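Local coordinates for protein PrimPol AEP domain (PP-N190) (Cyanophage S-2L, PDB 6ZP9) that probably synthesises DNA and primers as the archaeo-eukaryotic primase (AEP) domain of a phage primase-polymerase, at residues A[89-94]-A[120-125]. Numbering follows the deposited sequence. Where two conformers were deposited one is given.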
loop_
_atom_site.group_PDB
_atom_site.type_symbol
_atom_site.label_atom_id
_atom_site.label_comp_id
_atom_site.label_asym_id
_atom_site.label_seq_id
_atom_site.Cartn_x
_atom_site.Cartn_y
_atom_site.Cartn_z
ATOM N N PHE A 89 1.663 7.270 0.534
ATOM C CA PHE A 89 0.473 6.529 0.937
ATOM C C PHE A 89 0.353 6.550 2.453
ATOM O O PHE A 89 1.344 6.742 3.168
ATOM C CB PHE A 89 0.526 5.082 0.429
ATOM C CG PHE A 89 1.832 4.383 0.725
ATOM C CD1 PHE A 89 2.890 4.458 -0.173
ATOM C CD2 PHE A 89 2.002 3.666 1.896
ATOM C CE1 PHE A 89 4.094 3.834 0.091
ATOM C CE2 PHE A 89 3.200 3.035 2.167
ATOM C CZ PHE A 89 4.251 3.115 1.260
ATOM N N GLY A 90 -0.867 6.331 2.940
ATOM C CA GLY A 90 -1.042 6.258 4.381
ATOM C C GLY A 90 -2.436 5.816 4.765
ATOM O O GLY A 90 -3.292 5.553 3.916
ATOM N N GLU A 91 -2.652 5.745 6.072
ATOM C CA GLU A 91 -3.918 5.279 6.616
ATOM C C GLU A 91 -4.097 5.873 8.002
ATOM O O GLU A 91 -3.118 6.106 8.715
ATOM C CB GLU A 91 -3.958 3.744 6.707
ATOM C CG GLU A 91 -2.841 3.180 7.590
ATOM C CD GLU A 91 -2.858 1.659 7.733
ATOM O OE1 GLU A 91 -3.949 1.050 7.777
ATOM O OE2 GLU A 91 -1.764 1.062 7.813
ATOM N N TRP A 92 -5.350 6.103 8.386
ATOM C CA TRP A 92 -5.648 6.414 9.777
ATOM C C TRP A 92 -5.713 5.130 10.593
ATOM O O TRP A 92 -6.137 4.081 10.103
ATOM C CB TRP A 92 -6.953 7.200 9.893
ATOM C CG TRP A 92 -6.740 8.654 9.545
ATOM C CD1 TRP A 92 -6.116 9.605 10.315
ATOM C CD2 TRP A 92 -7.110 9.314 8.325
ATOM N NE1 TRP A 92 -6.087 10.810 9.652
ATOM C CE2 TRP A 92 -6.687 10.661 8.430
ATOM C CE3 TRP A 92 -7.762 8.898 7.153
ATOM C CZ2 TRP A 92 -6.900 11.594 7.413
ATOM C CZ3 TRP A 92 -7.966 9.830 6.143
ATOM C CH2 TRP A 92 -7.535 11.163 6.281
ATOM N N ASP A 93 -5.254 5.211 11.840
ATOM C CA ASP A 93 -5.257 4.039 12.711
ATOM C C ASP A 93 -6.670 3.568 13.020
ATOM O O ASP A 93 -6.877 2.384 13.307
ATOM C CB ASP A 93 -4.507 4.343 14.014
ATOM C CG ASP A 93 -3.783 3.134 14.567
ATOM O OD1 ASP A 93 -3.869 2.054 13.953
ATOM O OD2 ASP A 93 -3.146 3.261 15.639
ATOM N N ASP A 94 -7.660 4.478 13.018
ATOM C CA ASP A 94 -9.041 4.158 13.367
ATOM C C ASP A 94 -9.932 5.297 12.884
ATOM O O ASP A 94 -9.462 6.263 12.270
ATOM C CB ASP A 94 -9.199 3.913 14.871
ATOM C CG ASP A 94 -8.719 5.081 15.726
ATOM O OD1 ASP A 94 -8.917 6.264 15.365
ATOM O OD2 ASP A 94 -8.139 4.805 16.795
ATOM N N GLY A 120 -10.292 -4.626 6.776
ATOM C CA GLY A 120 -10.063 -4.326 8.168
ATOM C C GLY A 120 -10.532 -2.935 8.542
ATOM O O GLY A 120 -11.472 -2.384 7.958
ATOM N N LYS A 121 -9.795 -2.325 9.501
ATOM C CA LYS A 121 -10.271 -1.111 10.144
ATOM C C LYS A 121 -9.863 0.167 9.421
ATOM O O LYS A 121 -10.275 1.248 9.853
ATOM C CB LYS A 121 -9.761 -1.047 11.588
ATOM C CG LYS A 121 -8.245 -0.971 11.695
ATOM C CD LYS A 121 -7.791 -0.837 13.141
ATOM C CE LYS A 121 -6.281 -0.959 13.254
ATOM N NZ LYS A 121 -5.611 0.368 13.279
ATOM N N SER A 122 -9.086 0.092 8.339
ATOM C CA SER A 122 -8.525 1.289 7.728
ATOM C C SER A 122 -8.695 1.273 6.214
ATOM O O SER A 122 -8.606 0.222 5.574
ATOM C CB SER A 122 -7.001 1.391 8.011
ATOM O OG SER A 122 -6.763 1.532 9.400
ATOM N N ILE A 123 -8.978 2.439 5.669
ATOM C CA ILE A 123 -8.847 2.718 4.244
ATOM C C ILE A 123 -7.394 3.071 3.964
ATOM O O ILE A 123 -6.736 3.746 4.775
ATOM C CB ILE A 123 -9.787 3.871 3.838
ATOM C CG1 ILE A 123 -11.252 3.533 4.161
ATOM C CG2 ILE A 123 -9.569 4.290 2.366
ATOM C CD1 ILE A 123 -11.826 2.333 3.405
ATOM N N HIS A 124 -6.875 2.623 2.825
ATOM C CA HIS A 124 -5.539 2.997 2.378
ATOM C C HIS A 124 -5.642 4.028 1.258
ATOM O O HIS A 124 -6.434 3.858 0.324
ATOM C CB HIS A 124 -4.764 1.766 1.907
ATOM C CG HIS A 124 -4.378 0.841 3.022
ATOM N ND1 HIS A 124 -3.601 -0.282 2.829
ATOM C CD2 HIS A 124 -4.666 0.875 4.344
ATOM C CE1 HIS A 124 -3.419 -0.894 3.986
ATOM N NE2 HIS A 124 -4.055 -0.212 4.921
ATOM N N HIS A 125 -4.857 5.098 1.364
ATOM C CA HIS A 125 -4.859 6.191 0.399
ATOM C C HIS A 125 -3.513 6.239 -0.306
ATOM O O HIS A 125 -2.472 6.182 0.351
ATOM C CB HIS A 125 -5.122 7.534 1.087
ATOM C CG HIS A 125 -6.230 7.485 2.087
ATOM N ND1 HIS A 125 -7.531 7.813 1.771
ATOM C CD2 HIS A 125 -6.235 7.142 3.396
ATOM C CE1 HIS A 125 -8.290 7.669 2.842
ATOM N NE2 HIS A 125 -7.529 7.264 3.842
HETATM O O HOH W 1 -4.298 -1.495 7.521
HETATM O O HOH W 2 -7.437 5.712 6.406
#
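Gly90 and His125 form an antiparallel hydrogen-bonded pair: Gly90 N reaches His125 O at 3.0 Å, and His125 N returns to Gly90 O with an N-H...O angle of 167°. Beyond this pair a water links Trp92 N, Ile123 O and His125 NE2. Farther along, in one of its two conformers, Ser122 OG donates to Trp92 O at 2.7 Å. On one side of the strands Glu91 runs beside His124. Glu91 CG sits between the backbone N and carbonyl carbon (chi1 59°), and the extended chain brings Glu91 OE1 to the imidazole edge, 3.1 Å from His124 NE2. That direct bond is weak, but a second water, lying in the ring plane, bridges the same two atoms; Asn155 holds Glu91 OE2. On the other side the Trp92 and His125 rings meet obliquely, while Gln115 bonds His125 ND1 and Trp92 NE1 hydrogen-bonds Ala149 O. At the exposed end the Lys121-Asp93 salt bridge is modelled implausibly short, its details doubtful. Acidic Glu91 and Asp93 beside Ser122 and His124 resemble AEP motifs I (DxD-like) and II (sxH), consistent with an active site. The contact joins edge strand 85-90 to strand 123-129, with helix 97-102 packed on Ile123 and strand 161-163 of the other antiparallel sheet touching His124.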